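Local atomic coordinates of beta-N-acetylhexosaminidase (Mycobacterium smegmatis, PDB entry 4YYF), a protein that probably hydrolyses terminal non-reducing N-acetyl-D-hexosamine residues from N-acetyl-beta-D-hexosaminides, as a member of glycosyl hydrolase family 3. Residues L49-T54 / H66-I71; G70-S75 / A100-E105. The protein carries 1 engineered substitution. All coordinates share one frame; numbering follows the deposited sequence.

Contact 1. Residues L49-T54 / H66-I71; sequences LTVGVT and HHVGGI
T50 faces G70 and V51 faces I71 as parallel bridge partners, with CA atoms 4.2 and 4.8 Å apart respectively. G70 joins the neighbouring strand through both its polar backbone atoms. Its N makes a weak, bent bond to L49 O (3.2 Å, 133° at the hydrogen), whereas its O accepts a straighter one from V51 N (3.0 Å, 159°). In the latter, the donor stands above the carbonyl plane, 45° out of it, and so misses the lone-pair directions. A CA-H...O contact from I71 CA to V51 O, at 3.1 Å, continues the seam.

The side chains divide between two faces. On the T50 face, the T50 methyl CG2 lies against the backbone of G70, 3.8 Å from its C. With CG2 placed anti to the backbone N, T50 OG1 stays beside that N and is hydrogen-bonded to N318. On the face of V51 and I71 the contacts between the two segments are apolar. There V51 and V68 meet at about a right angle through their CG2 methyls, each set between its own backbone N and carbonyl carbon. V53, past the last bridge, lays CG1 against the beta-branch of I71, 3.7 Å from its CG2 and nearly as close to CB. Helix 56-66 covers this face, its V62 touching both V68 and I71, while V327 of helix 327-340 meets V51. Two parallel strands roofed by their connecting helix form a classic beta-alpha-beta crossover, the repeating unit of the TIM barrel, the fold of the family 3 N-terminal domain.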
ATOM      1  N   LEU A  49       3.726  -0.037 -10.825  1.00 12.81           N
ATOM      2  CA  LEU A  49       2.564   0.841 -10.680  1.00 14.56           C
ATOM      3  C   LEU A  49       1.337   0.057 -10.235  1.00 16.36           C
ATOM      4  O   LEU A  49       1.113  -1.067 -10.690  1.00 16.68           O
ATOM      5  CB  LEU A  49       2.244   1.538 -12.015  1.00 14.81           C
ATOM      6  CG  LEU A  49       3.410   2.172 -12.785  1.00 15.85           C
ATOM      7  CD1 LEU A  49       2.917   2.765 -14.096  1.00 16.41           C
ATOM      8  CD2 LEU A  49       4.113   3.225 -11.932  1.00 14.26           C
ATOM      9  N   THR A  50       0.540   0.648  -9.348  1.00 14.94           N
ATOM     10  CA  THR A  50      -0.777   0.093  -9.015  1.00 13.34           C
ATOM     11  C   THR A  50      -1.800   1.189  -9.247  1.00 12.89           C
ATOM     12  O   THR A  50      -1.635   2.307  -8.751  1.00 12.78           O
ATOM     13  CB  THR A  50      -0.848  -0.383  -7.556  1.00 12.92           C
ATOM     14  OG1 THR A  50       0.142  -1.405  -7.342  1.00 14.33           O
ATOM     15  CG2 THR A  50      -2.240  -0.966  -7.253  1.00 13.19           C
ATOM     16  N   VAL A  51      -2.841   0.894 -10.024  1.00 13.31           N
ATOM     17  CA  VAL A  51      -3.772   1.946 -10.416  1.00 14.32           C
ATOM     18  C   VAL A  51      -5.222   1.575 -10.140  1.00 12.56           C
ATOM     19  O   VAL A  51      -5.648   0.445 -10.387  1.00 14.22           O
ATOM     20  CB  VAL A  51      -3.601   2.344 -11.912  1.00 17.61           C
ATOM     21  CG1 VAL A  51      -2.273   3.056 -12.118  1.00 18.21           C
ATOM     22  CG2 VAL A  51      -3.711   1.111 -12.826  1.00 13.07           C
ATOM     23  N   GLY A  52      -5.974   2.534  -9.616  1.00 13.81           N
ATOM     24  CA  GLY A  52      -7.398   2.335  -9.373  1.00 14.71           C
ATOM     25  C   GLY A  52      -8.155   2.228 -10.680  1.00 17.22           C
ATOM     26  O   GLY A  52      -7.833   2.937 -11.642  1.00 14.16           O
ATOM     27  N   VAL A  53      -9.154   1.337 -10.717  1.00 13.75           N
ATOM     28  CA  VAL A  53      -9.972   1.101 -11.906  1.00 13.36           C
ATOM     29  C   VAL A  53     -11.449   1.330 -11.587  1.00 15.39           C
ATOM     30  O   VAL A  53     -11.864   1.124 -10.457  1.00 16.69           O
ATOM     31  CB  VAL A  53      -9.778  -0.328 -12.441  1.00 16.39           C
ATOM     32  CG1 VAL A  53      -8.315  -0.559 -12.843  1.00 15.19           C
ATOM     33  CG2 VAL A  53     -10.206  -1.357 -11.399  1.00 17.56           C
ATOM     34  N   THR A  54     -12.237   1.767 -12.574  1.00 13.25           N
ATOM     35  CA  THR A  54     -13.650   2.086 -12.342  1.00 15.52           C
ATOM     36  C   THR A  54     -14.581   0.904 -12.605  1.00 18.82           C
ATOM     37  O   THR A  54     -15.687   0.829 -12.056  1.00 20.23           O
ATOM     38  CB  THR A  54     -14.127   3.258 -13.213  1.00 21.25           C
ATOM     39  OG1 THR A  54     -13.814   2.979 -14.584  1.00 20.37           O
ATOM     40  CG2 THR A  54     -13.463   4.554 -12.791  1.00 20.90           C
ATOM     41  N   HIS A  66      -1.080  -1.748 -21.159  1.00 15.36           N
ATOM     42  CA  HIS A  66       0.086  -1.197 -20.488  1.00 17.38           C
ATOM     43  C   HIS A  66       0.787  -2.158 -19.543  1.00 15.74           C
ATOM     44  O   HIS A  66       1.884  -1.864 -19.089  1.00 16.42           O
ATOM     45  CB  HIS A  66      -0.299   0.096 -19.747  1.00 14.91           C
ATOM     46  CG  HIS A  66      -0.886   1.129 -20.645  1.00 17.31           C
ATOM     47  ND1 HIS A  66      -0.115   1.870 -21.527  1.00 22.47           N
ATOM     48  CD2 HIS A  66      -2.163   1.539 -20.842  1.00 18.69           C
ATOM     49  CE1 HIS A  66      -0.890   2.680 -22.215  1.00 24.42           C
ATOM     50  NE2 HIS A  66      -2.142   2.504 -21.820  1.00 23.15           N
ATOM     51  N   HIS A  67       0.166  -3.294 -19.239  1.00 16.44           N
ATOM     52  CA  HIS A  67       0.817  -4.305 -18.381  1.00 14.41           C
ATOM     53  C   HIS A  67       1.154  -3.774 -16.992  1.00 15.53           C
ATOM     54  O   HIS A  67       2.192  -4.139 -16.413  1.00 15.88           O
ATOM     55  CB  HIS A  67       2.084  -4.839 -19.033  1.00 15.93           C
ATOM     56  CG  HIS A  67       1.862  -5.380 -20.405  1.00 23.73           C
ATOM     57  ND1 HIS A  67       0.925  -6.356 -20.674  1.00 25.80           N
ATOM     58  CD2 HIS A  67       2.439  -5.079 -21.593  1.00 31.20           C
ATOM     59  CE1 HIS A  67       0.938  -6.633 -21.966  1.00 30.94           C
ATOM     60  NE2 HIS A  67       1.845  -5.868 -22.546  1.00 32.86           N
ATOM     61  N   VAL A  68       0.280  -2.931 -16.452  1.00 15.71           N
ATOM     62  CA  VAL A  68       0.454  -2.464 -15.073  1.00 15.50           C
ATOM     63  C   VAL A  68       0.442  -3.655 -14.116  1.00 17.71           C
ATOM     64  O   VAL A  68      -0.304  -4.637 -14.314  1.00 15.49           O
ATOM     65  CB  VAL A  68      -0.601  -1.410 -14.648  1.00 12.05           C
ATOM     66  CG1 VAL A  68      -0.428  -0.115 -15.434  1.00 13.52           C
ATOM     67  CG2 VAL A  68      -2.032  -1.957 -14.791  1.00 13.12           C
ATOM     68  N   GLY A  69       1.287  -3.591 -13.091  1.00 13.80           N
ATOM     69  CA  GLY A  69       1.450  -4.721 -12.192  1.00 12.57           C
ATOM     70  C   GLY A  69       0.250  -4.918 -11.287  1.00 15.13           C
ATOM     71  O   GLY A  69      -0.042  -6.036 -10.851  1.00 12.91           O
ATOM     72  N   GLY A  70      -0.457  -3.835 -10.993  1.00 13.52           N
ATOM     73  CA  GLY A  70      -1.563  -3.946 -10.059  1.00 13.25           C
ATOM     74  C   GLY A  70      -2.715  -3.038 -10.397  1.00 12.12           C
ATOM     75  O   GLY A  70      -2.534  -1.971 -10.985  1.00 12.86           O
ATOM     76  N   ILE A  71      -3.920  -3.475 -10.035  1.00 12.59           N
ATOM     77  CA  ILE A  71      -5.095  -2.619 -10.099  1.00 14.25           C
ATOM     78  C   ILE A  71      -5.700  -2.527  -8.706  1.00 16.04           C
ATOM     79  O   ILE A  71      -5.589  -3.466  -7.916  1.00 15.77           O
ATOM     80  CB  ILE A  71      -6.145  -3.140 -11.103  1.00 14.69           C
ATOM     81  CG1 ILE A  71      -6.538  -4.579 -10.773  1.00 16.35           C
ATOM     82  CG2 ILE A  71      -5.609  -3.007 -12.545  1.00 13.60           C
ATOM     83  CD1 ILE A  71      -7.737  -5.096 -11.595  1.00 17.72           C
TER

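Contact 2. Residues G70-S75 / A100-E105; sequences GIMIGS and AVSVDE
I71 and M72 pair in parallel with V101 and S102, side by side in the TIM-barrel sheet, on the two strands of a beta-alpha-beta unit whose connecting helix is 86-93. The axes of strands 70-73 and 100-103 approach to 4.6 Å at an angle of 27°.

Three backbone hydrogen bonds carry the pairing. I71 N donates to A100 O and I71 O accepts from S102 N, and S102 O then receives I73 N in the shortest and straightest of the three (2.8 Å, 177°).

Apolar contacts gather on the helix side. I73 CG1, anti to its own carbonyl carbon, slants across V101 and comes 4.1 Å from V101 CG1, while V101 CG2 packs on I71 CG1. L87 of helix 86-93 touches both I71 and V101. V103 CG2 packs on I73 CB at 4.2 Å.

The other face carries the selenomethionine M72 and S102. M72 CB lies 3.5 Å from S102 OG. Beyond it the chain runs out fully extended, with CG anti to the backbone N (chi1 -175°), which takes CG past S102 OG and brings the terminal CE beside the carboxylate of D104. F155 touches M72, S102 and D104 here, and D104 OD1 has a long, weak ion pair with K203.

Two waters add to the polar contacts. One molecule donates to I71 O and is hydrogen-bonded to S102 OG at 2.9 Å. Beyond the last direct backbone bond, a second water bridges I73 and D104, donating to I73 O (2.6 Å) and accepting from D104 N (2.8 Å).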
ATOM      1  N   GLY A  70      -0.457  -3.835 -10.993  1.00 13.52           N
ATOM      2  CA  GLY A  70      -1.563  -3.946 -10.059  1.00 13.25           C
ATOM      3  C   GLY A  70      -2.715  -3.038 -10.397  1.00 12.12           C
ATOM      4  O   GLY A  70      -2.534  -1.971 -10.985  1.00 12.86           O
ATOM      5  N   ILE A  71      -3.920  -3.475 -10.035  1.00 12.59           N
ATOM      6  CA  ILE A  71      -5.095  -2.619 -10.099  1.00 14.25           C
ATOM      7  C   ILE A  71      -5.700  -2.527  -8.706  1.00 16.04           C
ATOM      8  O   ILE A  71      -5.589  -3.466  -7.916  1.00 15.77           O
ATOM      9  CB  ILE A  71      -6.145  -3.140 -11.103  1.00 14.69           C
ATOM     10  CG1 ILE A  71      -6.538  -4.579 -10.773  1.00 16.35           C
ATOM     11  CG2 ILE A  71      -5.609  -3.007 -12.545  1.00 13.60           C
ATOM     12  CD1 ILE A  71      -7.737  -5.096 -11.595  1.00 17.72           C
HETATM   13  N   MSE A  72      -6.324  -1.395  -8.395  1.00 13.05           N
HETATM   14  CA  MSE A  72      -6.921  -1.225  -7.084  1.00 15.45           C
HETATM   15  C   MSE A  72      -8.437  -1.074  -7.190  1.00 17.16           C
HETATM   16  O   MSE A  72      -8.950  -0.373  -8.063  1.00 17.22           O
HETATM   17  CB  MSE A  72      -6.347  -0.014  -6.351  1.00 13.33           C
HETATM   18  CG  MSE A  72      -6.883   0.084  -4.929  1.00 25.00           C
HETATM   19 SE   MSE A  72      -6.281   1.670  -4.009  0.39 26.02          SE
HETATM   20  CE  MSE A  72      -7.032   1.309  -2.245  1.00 49.86           C
ATOM     21  N   ILE A  73      -9.137  -1.743  -6.283  1.00 15.39           N
ATOM     22  CA  ILE A  73     -10.578  -1.642  -6.168  1.00 16.60           C
ATOM     23  C   ILE A  73     -10.861  -0.592  -5.098  1.00 16.67           C
ATOM     24  O   ILE A  73     -10.332  -0.675  -3.991  1.00 15.62           O
ATOM     25  CB  ILE A  73     -11.174  -2.977  -5.690  1.00 18.44           C
ATOM     26  CG1 ILE A  73     -10.752  -4.132  -6.611  1.00 23.58           C
ATOM     27  CG2 ILE A  73     -12.682  -2.893  -5.575  1.00 19.29           C
ATOM     28  CD1 ILE A  73     -11.164  -3.968  -8.061  1.00 26.45           C
ATOM     29  N   GLY A  74     -11.708   0.388  -5.402  1.00 18.82           N
ATOM     30  CA  GLY A  74     -12.042   1.402  -4.418  1.00 19.36           C
ATOM     31  C   GLY A  74     -13.512   1.732  -4.410  1.00 19.91           C
ATOM     32  O   GLY A  74     -14.306   1.054  -5.068  1.00 19.67           O
ATOM     33  N   SER A  75     -13.884   2.786  -3.686  1.00 19.98           N
ATOM     34  CA  SER A  75     -15.275   3.237  -3.665  1.00 25.02           C
ATOM     35  C   SER A  75     -15.757   3.652  -5.063  1.00 27.11           C
ATOM     36  O   SER A  75     -16.949   3.654  -5.339  1.00 32.03           O
ATOM     37  CB  SER A  75     -15.448   4.398  -2.685  1.00 25.61           C
ATOM     38  OG  SER A  75     -14.547   5.435  -3.002  1.00 33.07           O
ATOM     39  N   ALA A 100      -1.732  -8.134  -9.574  1.00 14.02           N
ATOM     40  CA  ALA A 100      -2.071  -7.923  -8.164  1.00 17.09           C
ATOM     41  C   ALA A 100      -3.359  -7.126  -8.092  1.00 17.58           C
ATOM     42  O   ALA A 100      -3.543  -6.158  -8.826  1.00 15.93           O
ATOM     43  CB  ALA A 100      -0.948  -7.187  -7.424  1.00 14.22           C
ATOM     44  N   VAL A 101      -4.261  -7.537  -7.211  1.00 12.38           N
ATOM     45  CA  VAL A 101      -5.555  -6.883  -7.093  1.00 12.78           C
ATOM     46  C   VAL A 101      -5.703  -6.429  -5.651  1.00 16.00           C
ATOM     47  O   VAL A 101      -5.766  -7.258  -4.757  1.00 14.38           O
ATOM     48  CB  VAL A 101      -6.689  -7.860  -7.448  1.00 14.41           C
ATOM     49  CG1 VAL A 101      -8.067  -7.180  -7.269  1.00 16.21           C
ATOM     50  CG2 VAL A 101      -6.502  -8.352  -8.897  1.00 14.20           C
ATOM     51  N   SER A 102      -5.745  -5.116  -5.433  1.00 14.91           N
ATOM     52  CA  SER A 102      -5.678  -4.573  -4.080  1.00 13.38           C
ATOM     53  C   SER A 102      -6.945  -3.817  -3.719  1.00 16.18           C
ATOM     54  O   SER A 102      -7.726  -3.444  -4.598  1.00 13.38           O
ATOM     55  CB  SER A 102      -4.455  -3.667  -3.934  1.00 12.72           C
ATOM     56  OG  SER A 102      -4.494  -2.610  -4.884  1.00 17.19           O
ATOM     57  N   VAL A 103      -7.134  -3.582  -2.417  1.00 14.74           N
ATOM     58  CA  VAL A 103      -8.331  -2.935  -1.902  1.00 16.72           C
ATOM     59  C   VAL A 103      -8.045  -2.394  -0.495  1.00 18.24           C
ATOM     60  O   VAL A 103      -7.169  -2.914   0.206  1.00 15.20           O
ATOM     61  CB  VAL A 103      -9.520  -3.947  -1.855  1.00 15.62           C
ATOM     62  CG1 VAL A 103      -9.242  -5.068  -0.831  1.00 14.53           C
ATOM     63  CG2 VAL A 103     -10.841  -3.232  -1.530  1.00 14.93           C
ATOM     64  N   ASP A 104      -8.758  -1.343  -0.100  1.00 18.16           N
ATOM     65  CA  ASP A 104      -8.803  -0.910   1.299  1.00 19.33           C
ATOM     66  C   ASP A 104      -9.908  -1.666   2.042  1.00 20.04           C
ATOM     67  O   ASP A 104     -11.061  -1.249   2.032  1.00 18.28           O
ATOM     68  CB  ASP A 104      -9.121   0.583   1.406  1.00 23.89           C
ATOM     69  CG  ASP A 104      -7.898   1.473   1.256  1.00 35.99           C
ATOM     70  OD1 ASP A 104      -6.756   0.964   1.307  1.00 35.38           O
ATOM     71  OD2 ASP A 104      -8.084   2.704   1.101  1.00 42.79           O
ATOM     72  N   GLU A 105      -9.569  -2.763   2.702  1.00 13.37           N
ATOM     73  CA  GLU A 105     -10.573  -3.517   3.452  1.00 14.95           C
ATOM     74  C   GLU A 105     -10.131  -3.656   4.915  1.00 17.64           C
ATOM     75  O   GLU A 105      -9.553  -4.674   5.313  1.00 16.69           O
ATOM     76  CB  GLU A 105     -10.821  -4.876   2.777  1.00 15.92           C
ATOM     77  CG  GLU A 105     -11.939  -5.699   3.381  1.00 19.67           C
ATOM     78  CD  GLU A 105     -13.187  -4.891   3.680  1.00 21.05           C
ATOM     79  OE1 GLU A 105     -13.467  -4.656   4.872  1.00 21.66           O
ATOM     80  OE2 GLU A 105     -13.903  -4.504   2.732  1.00 20.38           O
TER
HETATM   81  O   HOH W   1      -2.761  -4.162  -6.642  1.00 21.92           O
HETATM   82  O   HOH W   2     -10.147   0.436  -1.692  1.00 20.38           O

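Contacts 1 and 2 use opposite edges of strand 70-73 and share G70 and I71, with centres about 9 Å apart. Their strands 49-52, 70-73 and 100-107 are consecutive parallel members of one sheet. Probable hydrogen bonds tie them further, from M72 N to V51 O (2.8 Å) and from A100 N to G69 O (3.0 Å), while T50 CG2 packs 3.7 Å from S102 OG on a common face. Contact 2 extends to D104, whose side chain lies about 3 Å from a formic acid molecule, probably from the crystallisation liquor. Its position is consistent with a pocket on the C-terminal side of the strands, where TIM barrels place their active sites. The sodium ion lies about 11 Å from the L49 side chain.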